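PDB 6Z3U: protein kinase domain-containing protein from Chaetomium thermophilum, which probably uses ATP to phosphorylate serine and threonine residues of target proteins, as the CDK7-type kinase of the cyclin-bound CAK complex. Local coordinates for residues M84-Y92 / L157-D165; E173-L183 / N224-K235. One frame throughout, in Å; residues are numbered along the deposited sequence.

Contact 1 (M84-Y92 / L157-D165); sequences MNEAEKRKY and LISVFSSKD
K89 lies across the ring of F161 at about a right angle, laying its aliphatic stem over one face. K89 CB makes the CH-pi contact, 3.9 Å from the F161 ring centroid and 24° off the ring normal, while K89 CG comes to 3.4 Å from F161 CE1. With CG anti to the backbone N (chi1 -178°) and every later torsion extended, the stem runs past the ring and leaves the ammonium group beside S163 and K164. There K89 NZ sits 3.7 Å from K164 NZ, which in turn lies close to the ammonium of K123, a cluster of like charges that D165 may partly offset.

Polar side chains flank this contact, E88 with S159 on one side and N85 with S162 on the other. E88 OE1 accepts a hydrogen bond from S159 OG (3.0 Å), met on the anti side of the carboxylate and 25° out of its plane; the other oxygen, OE2, makes a long salt bridge to K91. N85 turns OD1 to the backbone N of S162, a weak bond of 3.5 Å, whereas S162 OG is held by Q177 of the cyclin chain. Beyond the helix end, Y92 approaches I158 obliquely, its CZ 3.8 Å from I158 CG2, with S159 CB also near the ring. I158 and S159 form a classic beta bulge against V171.

The axes of 84-89, part of helix 80-89, and of 157-162, an outermost strand of the N-lobe sheet within this chain, pass 7.4 Å apart. Strand 168-172 pairs with 157-162, helix 136-148 packs against L157 and V160, and F181 of the cyclin chain packs on N85, V160 and S162.

Contact 2 (E173-L183 / N224-K235); sequences EYLPLGDLEML and NNLLIAADGEVK
I228 sets CG1 anti to its carbonyl carbon (chi1 -47°), and its extended chain carries CD1 to the start of helix 180-185. I228 CD1 lies 4.0 Å from L180 CD1, the side chains crossing at about a right angle, and meets L183 CD1 tip to tip at 3.9 Å.

D179 has CG between its backbone N and carbonyl carbon (chi1 55°), which turns OD1 back onto the helix: as N-cap, it accepts from M182 N at 3.0 Å, and D179 N returns a weak bond to M182 SD, completing a capping box, while D179 CB rests 3.8 Å from L227 CD2. An alanine here would remove the carboxylate and is likely to leave M182 N without its capping partner at the helix start.

In the protein kinase fold this is the hinge and the start of the helix after it, running past the hairpin that follows the catalytic loop, with L226, L227 and I228 placed consistently with the catalytic spine. Backbones join through a single bridge, D179 with L227, beside which I228 N donates to G178 O at 2.8 Å; the bonds from L177 N to I228 O and from L180 N to L226 O are weak.

L175 CD1 lies 3.4 Å from L227 CB, and L175 CD2 touches A229. E173 OE2 and K235 NZ form a salt bridge of 3.1 Å whose hydrogen bond is weak; P152 O is the stronger partner of NZ.

Overall arrangement
The two contacts illustrate how chemistry follows place in a bilobal kinase. Contact 1 lies about 28 Å from the centre of the chain, where an N-terminal helix meets the N-lobe sheet beside the cyclin; it relies on side-chain polar groups and a lysine stem on an aromatic face. Contact 2 is about 12 Å from that centre, has more of its touching residues buried, and joins hinge to hairpin through backbone bonds and interlocking aliphatic side chains, untouched by another protein chain. They share no helix or strand, and their centres are about 25 Å apart, yet their edges meet where I158 CD1 comes within 4.1 Å of E173 N.

Contact 1 (M84-Y92 / L157-D165)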
loop_
_atom_site.group_PDB
_atom_site.type_symbol
_atom_site.label_atom_id
_atom_site.label_comp_id
_atom_site.label_asym_id
_atom_site.label_seq_id
_atom_site.Cartn_x
_atom_site.Cartn_y
_atom_site.Cartn_z
ATOM N N MET B 84 1.602 -5.449 -24.415
ATOM C CA MET B 84 2.017 -4.239 -23.713
ATOM C C MET B 84 3.099 -4.549 -22.686
ATOM O O MET B 84 4.044 -3.770 -22.513
ATOM C CB MET B 84 0.814 -3.574 -23.042
ATOM C CG MET B 84 1.152 -2.258 -22.349
ATOM S SD MET B 84 -0.286 -1.387 -21.693
ATOM C CE MET B 84 -1.005 -0.709 -23.189
ATOM N N ASN B 85 2.978 -5.683 -21.991
ATOM C CA ASN B 85 4.021 -6.077 -21.051
ATOM C C ASN B 85 5.326 -6.368 -21.776
ATOM O O ASN B 85 6.408 -6.038 -21.277
ATOM C CB ASN B 85 3.581 -7.298 -20.243
ATOM C CG ASN B 85 3.013 -6.930 -18.882
ATOM O OD1 ASN B 85 3.561 -6.081 -18.176
ATOM N ND2 ASN B 85 1.916 -7.577 -18.503
ATOM N N GLU B 86 5.250 -6.995 -22.951
ATOM C CA GLU B 86 6.467 -7.263 -23.706
ATOM C C GLU B 86 7.095 -5.966 -24.200
ATOM O O GLU B 86 8.324 -5.837 -24.241
ATOM C CB GLU B 86 6.167 -8.190 -24.883
ATOM C CG GLU B 86 5.588 -9.545 -24.482
ATOM C CD GLU B 86 6.276 -10.163 -23.277
ATOM O OE1 GLU B 86 7.523 -10.206 -23.252
ATOM O OE2 GLU B 86 5.558 -10.595 -22.347
ATOM N N ALA B 87 6.263 -4.988 -24.570
ATOM C CA ALA B 87 6.785 -3.683 -24.960
ATOM C C ALA B 87 7.516 -3.009 -23.809
ATOM O O ALA B 87 8.508 -2.303 -24.031
ATOM C CB ALA B 87 5.649 -2.790 -25.457
ATOM N N GLU B 88 7.050 -3.215 -22.576
ATOM C CA GLU B 88 7.718 -2.632 -21.420
ATOM C C GLU B 88 8.996 -3.385 -21.077
ATOM O O GLU B 88 9.982 -2.777 -20.645
ATOM C CB GLU B 88 6.774 -2.626 -20.218
ATOM C CG GLU B 88 7.249 -1.767 -19.062
ATOM C CD GLU B 88 7.184 -0.285 -19.373
ATOM O OE1 GLU B 88 7.889 0.496 -18.699
ATOM O OE2 GLU B 88 6.430 0.098 -20.293
ATOM N N LYS B 89 8.994 -4.709 -21.246
ATOM C CA LYS B 89 10.213 -5.475 -21.019
ATOM C C LYS B 89 11.291 -5.113 -22.033
ATOM O O LYS B 89 12.486 -5.200 -21.724
ATOM C CB LYS B 89 9.907 -6.971 -21.058
ATOM C CG LYS B 89 11.110 -7.853 -20.773
ATOM C CD LYS B 89 10.706 -9.314 -20.647
ATOM C CE LYS B 89 11.890 -10.188 -20.264
ATOM N NZ LYS B 89 11.559 -11.640 -20.322
ATOM N N ARG B 90 10.893 -4.711 -23.244
ATOM C CA ARG B 90 11.860 -4.287 -24.248
ATOM C C ARG B 90 12.545 -2.979 -23.878
ATOM O O ARG B 90 13.612 -2.677 -24.424
ATOM C CB ARG B 90 11.184 -4.132 -25.614
ATOM C CG ARG B 90 11.146 -5.410 -26.438
ATOM C CD ARG B 90 10.739 -5.153 -27.892
ATOM N NE ARG B 90 9.289 -5.045 -28.065
ATOM C CZ ARG B 90 8.615 -3.903 -28.208
ATOM N NH1 ARG B 90 9.245 -2.734 -28.208
ATOM N NH2 ARG B 90 7.298 -3.935 -28.356
ATOM N N LYS B 91 11.959 -2.195 -22.970
ATOM C CA LYS B 91 12.544 -0.911 -22.606
ATOM C C LYS B 91 13.864 -1.063 -21.865
ATOM O O LYS B 91 14.668 -0.125 -21.860
ATOM C CB LYS B 91 11.551 -0.105 -21.765
ATOM C CG LYS B 91 10.713 0.859 -22.592
ATOM C CD LYS B 91 9.756 1.673 -21.738
ATOM C CE LYS B 91 8.772 2.441 -22.609
ATOM N NZ LYS B 91 7.723 3.135 -21.811
ATOM N N TYR B 92 14.112 -2.216 -21.250
ATOM C CA TYR B 92 15.295 -2.422 -20.425
ATOM C C TYR B 92 15.994 -3.693 -20.878
ATOM O O TYR B 92 15.357 -4.742 -21.020
ATOM C CB TYR B 92 14.908 -2.496 -18.947
ATOM C CG TYR B 92 14.136 -1.277 -18.500
ATOM C CD1 TYR B 92 12.753 -1.314 -18.372
ATOM C CD2 TYR B 92 14.784 -0.078 -18.241
ATOM C CE1 TYR B 92 12.040 -0.197 -17.979
ATOM C CE2 TYR B 92 14.080 1.045 -17.844
ATOM C CZ TYR B 92 12.708 0.980 -17.717
ATOM O OH TYR B 92 12.002 2.095 -17.327
ATOM N N LEU B 157 11.266 2.589 -7.655
ATOM C CA LEU B 157 10.722 1.545 -8.524
ATOM C C LEU B 157 10.466 2.181 -9.886
ATOM O O LEU B 157 9.500 2.927 -10.066
ATOM C CB LEU B 157 9.457 0.948 -7.923
ATOM C CG LEU B 157 8.807 -0.187 -8.716
ATOM C CD1 LEU B 157 9.745 -1.373 -8.836
ATOM C CD2 LEU B 157 7.508 -0.609 -8.067
ATOM N N ILE B 158 11.346 1.897 -10.846
ATOM C CA ILE B 158 11.257 2.552 -12.147
ATOM C C ILE B 158 10.095 1.998 -12.959
ATOM O O ILE B 158 9.357 2.755 -13.603
ATOM C CB ILE B 158 12.590 2.409 -12.904
ATOM C CG1 ILE B 158 13.666 3.252 -12.218
ATOM C CG2 ILE B 158 12.408 2.798 -14.365
ATOM C CD1 ILE B 158 15.076 2.927 -12.646
ATOM N N SER B 159 9.912 0.681 -12.951
ATOM C CA SER B 159 8.892 0.053 -13.780
ATOM C C SER B 159 8.630 -1.353 -13.262
ATOM O O SER B 159 9.397 -1.898 -12.466
ATOM C CB SER B 159 9.322 0.027 -15.250
ATOM O OG SER B 159 8.402 -0.701 -16.043
ATOM N N VAL B 160 7.525 -1.932 -13.729
ATOM C CA VAL B 160 7.142 -3.302 -13.404
ATOM C C VAL B 160 6.588 -3.948 -14.664
ATOM O O VAL B 160 5.784 -3.341 -15.378
ATOM C CB VAL B 160 6.097 -3.360 -12.273
ATOM C CG1 VAL B 160 5.715 -4.801 -11.967
ATOM C CG2 VAL B 160 6.626 -2.679 -11.028
ATOM N N PHE B 161 7.014 -5.178 -14.936
ATOM C CA PHE B 161 6.496 -5.928 -16.069
ATOM C C PHE B 161 6.531 -7.411 -15.734
ATOM O O PHE B 161 7.302 -7.858 -14.881
ATOM C CB PHE B 161 7.300 -5.651 -17.346
ATOM C CG PHE B 161 8.747 -6.050 -17.253
ATOM C CD1 PHE B 161 9.141 -7.353 -17.517
ATOM C CD2 PHE B 161 9.716 -5.122 -16.908
ATOM C CE1 PHE B 161 10.470 -7.724 -17.430
ATOM C CE2 PHE B 161 11.048 -5.489 -16.823
ATOM C CZ PHE B 161 11.424 -6.791 -17.085
ATOM N N SER B 162 5.691 -8.171 -16.427
ATOM C CA SER B 162 5.605 -9.612 -16.240
ATOM C C SER B 162 6.450 -10.317 -17.292
ATOM O O SER B 162 6.517 -9.882 -18.446
ATOM C CB SER B 162 4.153 -10.082 -16.322
ATOM O OG SER B 162 3.589 -9.760 -17.579
ATOM N N SER B 163 7.094 -11.406 -16.885
ATOM C CA SER B 163 8.010 -12.140 -17.743
ATOM C C SER B 163 7.262 -13.188 -18.564
ATOM O O SER B 163 6.100 -13.509 -18.306
ATOM C CB SER B 163 9.103 -12.798 -16.899
ATOM O OG SER B 163 9.971 -13.582 -17.693
ATOM N N LYS B 164 7.950 -13.723 -19.578
ATOM C CA LYS B 164 7.352 -14.766 -20.405
ATOM C C LYS B 164 7.014 -16.005 -19.582
ATOM O O LYS B 164 6.019 -16.684 -19.864
ATOM C CB LYS B 164 8.286 -15.128 -21.567
ATOM C CG LYS B 164 9.561 -15.907 -21.200
ATOM C CD LYS B 164 10.619 -15.033 -20.536
ATOM C CE LYS B 164 11.900 -15.810 -20.267
ATOM N NZ LYS B 164 12.951 -14.956 -19.644
ATOM N N ASP B 165 7.813 -16.303 -18.556
ATOM C CA ASP B 165 7.587 -17.452 -17.690
ATOM C C ASP B 165 6.657 -17.128 -16.523
ATOM O O ASP B 165 6.714 -17.804 -15.489
ATOM C CB ASP B 165 8.923 -17.990 -17.167
ATOM C CG ASP B 165 9.656 -16.990 -16.291
ATOM O OD1 ASP B 165 9.627 -15.783 -16.606
ATOM O OD2 ASP B 165 10.267 -17.417 -15.288
#

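Contact 2 (E173-L183 / N224-K235)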
loop_
_atom_site.group_PDB
_atom_site.type_symbol
_atom_site.label_atom_id
_atom_site.label_comp_id
_atom_site.label_asym_id
_atom_site.label_seq_id
_atom_site.Cartn_x
_atom_site.Cartn_y
_atom_site.Cartn_z
ATOM N N GLU B 173 16.075 1.225 -9.029
ATOM C CA GLU B 173 17.260 2.067 -9.048
ATOM C C GLU B 173 18.510 1.206 -8.923
ATOM O O GLU B 173 18.554 0.255 -8.140
ATOM C CB GLU B 173 17.202 3.075 -7.900
ATOM C CG GLU B 173 17.369 4.523 -8.316
ATOM C CD GLU B 173 17.357 5.468 -7.129
ATOM O OE1 GLU B 173 16.330 5.522 -6.419
ATOM O OE2 GLU B 173 18.377 6.155 -6.903
ATOM N N TYR B 174 19.533 1.540 -9.704
ATOM C CA TYR B 174 20.811 0.844 -9.635
ATOM C C TYR B 174 21.665 1.478 -8.542
ATOM O O TYR B 174 22.043 2.652 -8.641
ATOM C CB TYR B 174 21.525 0.892 -10.983
ATOM C CG TYR B 174 22.830 0.132 -11.005
ATOM C CD1 TYR B 174 22.854 -1.248 -10.851
ATOM C CD2 TYR B 174 24.037 0.790 -11.190
ATOM C CE1 TYR B 174 24.044 -1.951 -10.873
ATOM C CE2 TYR B 174 25.233 0.096 -11.218
ATOM C CZ TYR B 174 25.230 -1.276 -11.058
ATOM O OH TYR B 174 26.412 -1.980 -11.080
ATOM N N LEU B 175 21.966 0.701 -7.500
ATOM C CA LEU B 175 22.700 1.171 -6.326
ATOM C C LEU B 175 23.967 0.340 -6.179
ATOM O O LEU B 175 23.986 -0.659 -5.442
ATOM C CB LEU B 175 21.824 1.075 -5.076
ATOM C CG LEU B 175 20.426 1.683 -5.229
ATOM C CD1 LEU B 175 19.587 1.445 -3.984
ATOM C CD2 LEU B 175 20.518 3.173 -5.535
ATOM N N PRO B 176 25.061 0.721 -6.849
ATOM C CA PRO B 176 26.230 -0.168 -6.917
ATOM C C PRO B 176 27.139 -0.146 -5.697
ATOM O O PRO B 176 27.966 -1.057 -5.559
ATOM C CB PRO B 176 26.980 0.353 -8.153
ATOM C CG PRO B 176 26.644 1.809 -8.197
ATOM C CD PRO B 176 25.223 1.917 -7.699
ATOM N N LEU B 177 27.017 0.837 -4.808
ATOM C CA LEU B 177 27.952 0.991 -3.700
ATOM C C LEU B 177 27.585 0.158 -2.478
ATOM O O LEU B 177 28.118 0.407 -1.392
ATOM C CB LEU B 177 28.064 2.465 -3.303
ATOM C CG LEU B 177 28.817 3.366 -4.281
ATOM C CD1 LEU B 177 28.962 4.764 -3.707
ATOM C CD2 LEU B 177 30.180 2.792 -4.612
ATOM N N GLY B 178 26.689 -0.811 -2.621
ATOM C CA GLY B 178 26.398 -1.723 -1.534
ATOM C C GLY B 178 25.418 -1.173 -0.523
ATOM O O GLY B 178 24.469 -0.473 -0.885
ATOM N N ASP B 179 25.638 -1.489 0.753
ATOM C CA ASP B 179 24.757 -1.062 1.829
ATOM C C ASP B 179 25.604 -0.589 3.005
ATOM O O ASP B 179 26.838 -0.601 2.958
ATOM C CB ASP B 179 23.804 -2.193 2.235
ATOM C CG ASP B 179 24.536 -3.470 2.596
ATOM O OD1 ASP B 179 25.458 -3.414 3.440
ATOM O OD2 ASP B 179 24.184 -4.532 2.039
ATOM N N LEU B 180 24.925 -0.168 4.073
ATOM C CA LEU B 180 25.610 0.376 5.237
ATOM C C LEU B 180 26.158 -0.701 6.164
ATOM O O LEU B 180 27.067 -0.414 6.949
ATOM C CB LEU B 180 24.662 1.282 6.022
ATOM C CG LEU B 180 25.186 2.677 6.353
ATOM C CD1 LEU B 180 25.585 3.421 5.096
ATOM C CD2 LEU B 180 24.133 3.461 7.120
ATOM N N GLU B 181 25.619 -1.920 6.111
ATOM C CA GLU B 181 26.140 -2.981 6.964
ATOM C C GLU B 181 27.575 -3.317 6.590
ATOM O O GLU B 181 28.449 -3.417 7.458
ATOM C CB GLU B 181 25.263 -4.227 6.859
ATOM C CG GLU B 181 25.530 -5.247 7.957
ATOM C CD GLU B 181 25.499 -6.674 7.449
ATOM O OE1 GLU B 181 24.519 -7.394 7.749
ATOM O OE2 GLU B 181 26.449 -7.067 6.738
ATOM N N MET B 182 27.840 -3.484 5.293
ATOM C CA MET B 182 29.175 -3.883 4.865
ATOM C C MET B 182 30.205 -2.797 5.147
ATOM O O MET B 182 31.372 -3.108 5.407
ATOM C CB MET B 182 29.164 -4.244 3.379
ATOM C CG MET B 182 28.664 -3.142 2.459
ATOM S SD MET B 182 28.552 -3.663 0.730
ATOM C CE MET B 182 27.626 -5.194 0.865
ATOM N N LEU B 183 29.805 -1.526 5.105
ATOM C CA LEU B 183 30.716 -0.469 5.525
ATOM C C LEU B 183 31.025 -0.588 7.012
ATOM O O LEU B 183 32.188 -0.522 7.427
ATOM C CB LEU B 183 30.118 0.902 5.214
ATOM C CG LEU B 183 29.996 1.310 3.746
ATOM C CD1 LEU B 183 29.649 2.789 3.655
ATOM C CD2 LEU B 183 31.265 1.015 2.975
ATOM N N ASN B 224 21.738 -3.624 6.676
ATOM C CA ASN B 224 21.835 -4.273 5.372
ATOM C C ASN B 224 20.632 -4.007 4.478
ATOM O O ASN B 224 20.648 -4.426 3.317
ATOM C CB ASN B 224 22.024 -5.782 5.542
ATOM C CG ASN B 224 20.967 -6.403 6.422
ATOM O OD1 ASN B 224 20.999 -6.257 7.644
ATOM N ND2 ASN B 224 20.027 -7.112 5.810
ATOM N N ASN B 225 19.593 -3.346 4.984
ATOM C CA ASN B 225 18.482 -2.889 4.158
ATOM C C ASN B 225 18.622 -1.425 3.762
ATOM O O ASN B 225 17.662 -0.835 3.257
ATOM C CB ASN B 225 17.154 -3.103 4.890
ATOM C CG ASN B 225 16.754 -4.566 4.960
ATOM O OD1 ASN B 225 17.256 -5.402 4.205
ATOM N ND2 ASN B 225 15.840 -4.882 5.871
ATOM N N LEU B 226 19.790 -0.829 3.989
ATOM C CA LEU B 226 20.085 0.553 3.614
ATOM C C LEU B 226 21.105 0.525 2.477
ATOM O O LEU B 226 22.311 0.456 2.707
ATOM C CB LEU B 226 20.602 1.343 4.817
ATOM C CG LEU B 226 19.586 1.531 5.945
ATOM C CD1 LEU B 226 20.252 1.979 7.228
ATOM C CD2 LEU B 226 18.541 2.543 5.516
ATOM N N LEU B 227 20.606 0.578 1.244
ATOM C CA LEU B 227 21.457 0.528 0.067
ATOM C C LEU B 227 21.983 1.921 -0.274
ATOM O O LEU B 227 21.406 2.942 0.110
ATOM C CB LEU B 227 20.681 -0.054 -1.111
ATOM C CG LEU B 227 19.913 -1.338 -0.792
ATOM C CD1 LEU B 227 19.332 -1.942 -2.054
ATOM C CD2 LEU B 227 20.812 -2.350 -0.093
ATOM N N ILE B 228 23.094 1.953 -1.009
ATOM C CA ILE B 228 23.835 3.182 -1.277
ATOM C C ILE B 228 23.916 3.395 -2.784
ATOM O O ILE B 228 24.320 2.489 -3.522
ATOM C CB ILE B 228 25.249 3.133 -0.670
ATOM C CG1 ILE B 228 25.198 2.643 0.778
ATOM C CG2 ILE B 228 25.879 4.515 -0.701
ATOM C CD1 ILE B 228 26.559 2.361 1.369
ATOM N N ALA B 229 23.549 4.593 -3.232
ATOM C CA ALA B 229 23.597 4.933 -4.644
ATOM C C ALA B 229 25.020 5.293 -5.073
ATOM O O ALA B 229 25.936 5.425 -4.256
ATOM C CB ALA B 229 22.648 6.092 -4.945
ATOM N N ALA B 230 25.194 5.459 -6.389
ATOM C CA ALA B 230 26.506 5.788 -6.935
ATOM C C ALA B 230 27.007 7.140 -6.443
ATOM O O ALA B 230 28.218 7.330 -6.281
ATOM C CB ALA B 230 26.453 5.777 -8.464
ATOM N N ASP B 231 26.104 8.088 -6.201
ATOM C CA ASP B 231 26.510 9.412 -5.750
ATOM C C ASP B 231 26.715 9.486 -4.243
ATOM O O ASP B 231 27.145 10.533 -3.746
ATOM C CB ASP B 231 25.472 10.457 -6.168
ATOM C CG ASP B 231 24.128 10.232 -5.509
ATOM O OD1 ASP B 231 23.958 9.187 -4.848
ATOM O OD2 ASP B 231 23.245 11.107 -5.644
ATOM N N GLY B 232 26.413 8.416 -3.509
ATOM C CA GLY B 232 26.578 8.381 -2.072
ATOM C C GLY B 232 25.294 8.522 -1.282
ATOM O O GLY B 232 25.328 8.383 -0.053
ATOM N N GLU B 233 24.172 8.793 -1.945
ATOM C CA GLU B 233 22.892 8.916 -1.258
ATOM C C GLU B 233 22.400 7.539 -0.831
ATOM O O GLU B 233 22.385 6.598 -1.631
ATOM C CB GLU B 233 21.866 9.586 -2.174
ATOM C CG GLU B 233 20.564 9.999 -1.491
ATOM C CD GLU B 233 20.542 11.469 -1.091
ATOM O OE1 GLU B 233 20.689 12.331 -1.986
ATOM O OE2 GLU B 233 20.375 11.762 0.113
ATOM N N VAL B 234 21.992 7.422 0.430
ATOM C CA VAL B 234 21.524 6.159 0.992
ATOM C C VAL B 234 20.026 6.033 0.763
ATOM O O VAL B 234 19.270 6.993 0.952
ATOM C CB VAL B 234 21.872 6.065 2.489
ATOM C CG1 VAL B 234 21.072 4.963 3.153
ATOM C CG2 VAL B 234 23.359 5.810 2.669
ATOM N N LYS B 235 19.593 4.836 0.364
ATOM C CA LYS B 235 18.201 4.557 0.039
ATOM C C LYS B 235 17.700 3.400 0.899
ATOM O O LYS B 235 18.396 2.392 1.054
ATOM C CB LYS B 235 18.035 4.203 -1.447
ATOM C CG LYS B 235 18.922 4.974 -2.421
ATOM C CD LYS B 235 18.162 6.078 -3.142
ATOM C CE LYS B 235 19.116 6.989 -3.908
ATOM N NZ LYS B 235 18.440 8.166 -4.525
#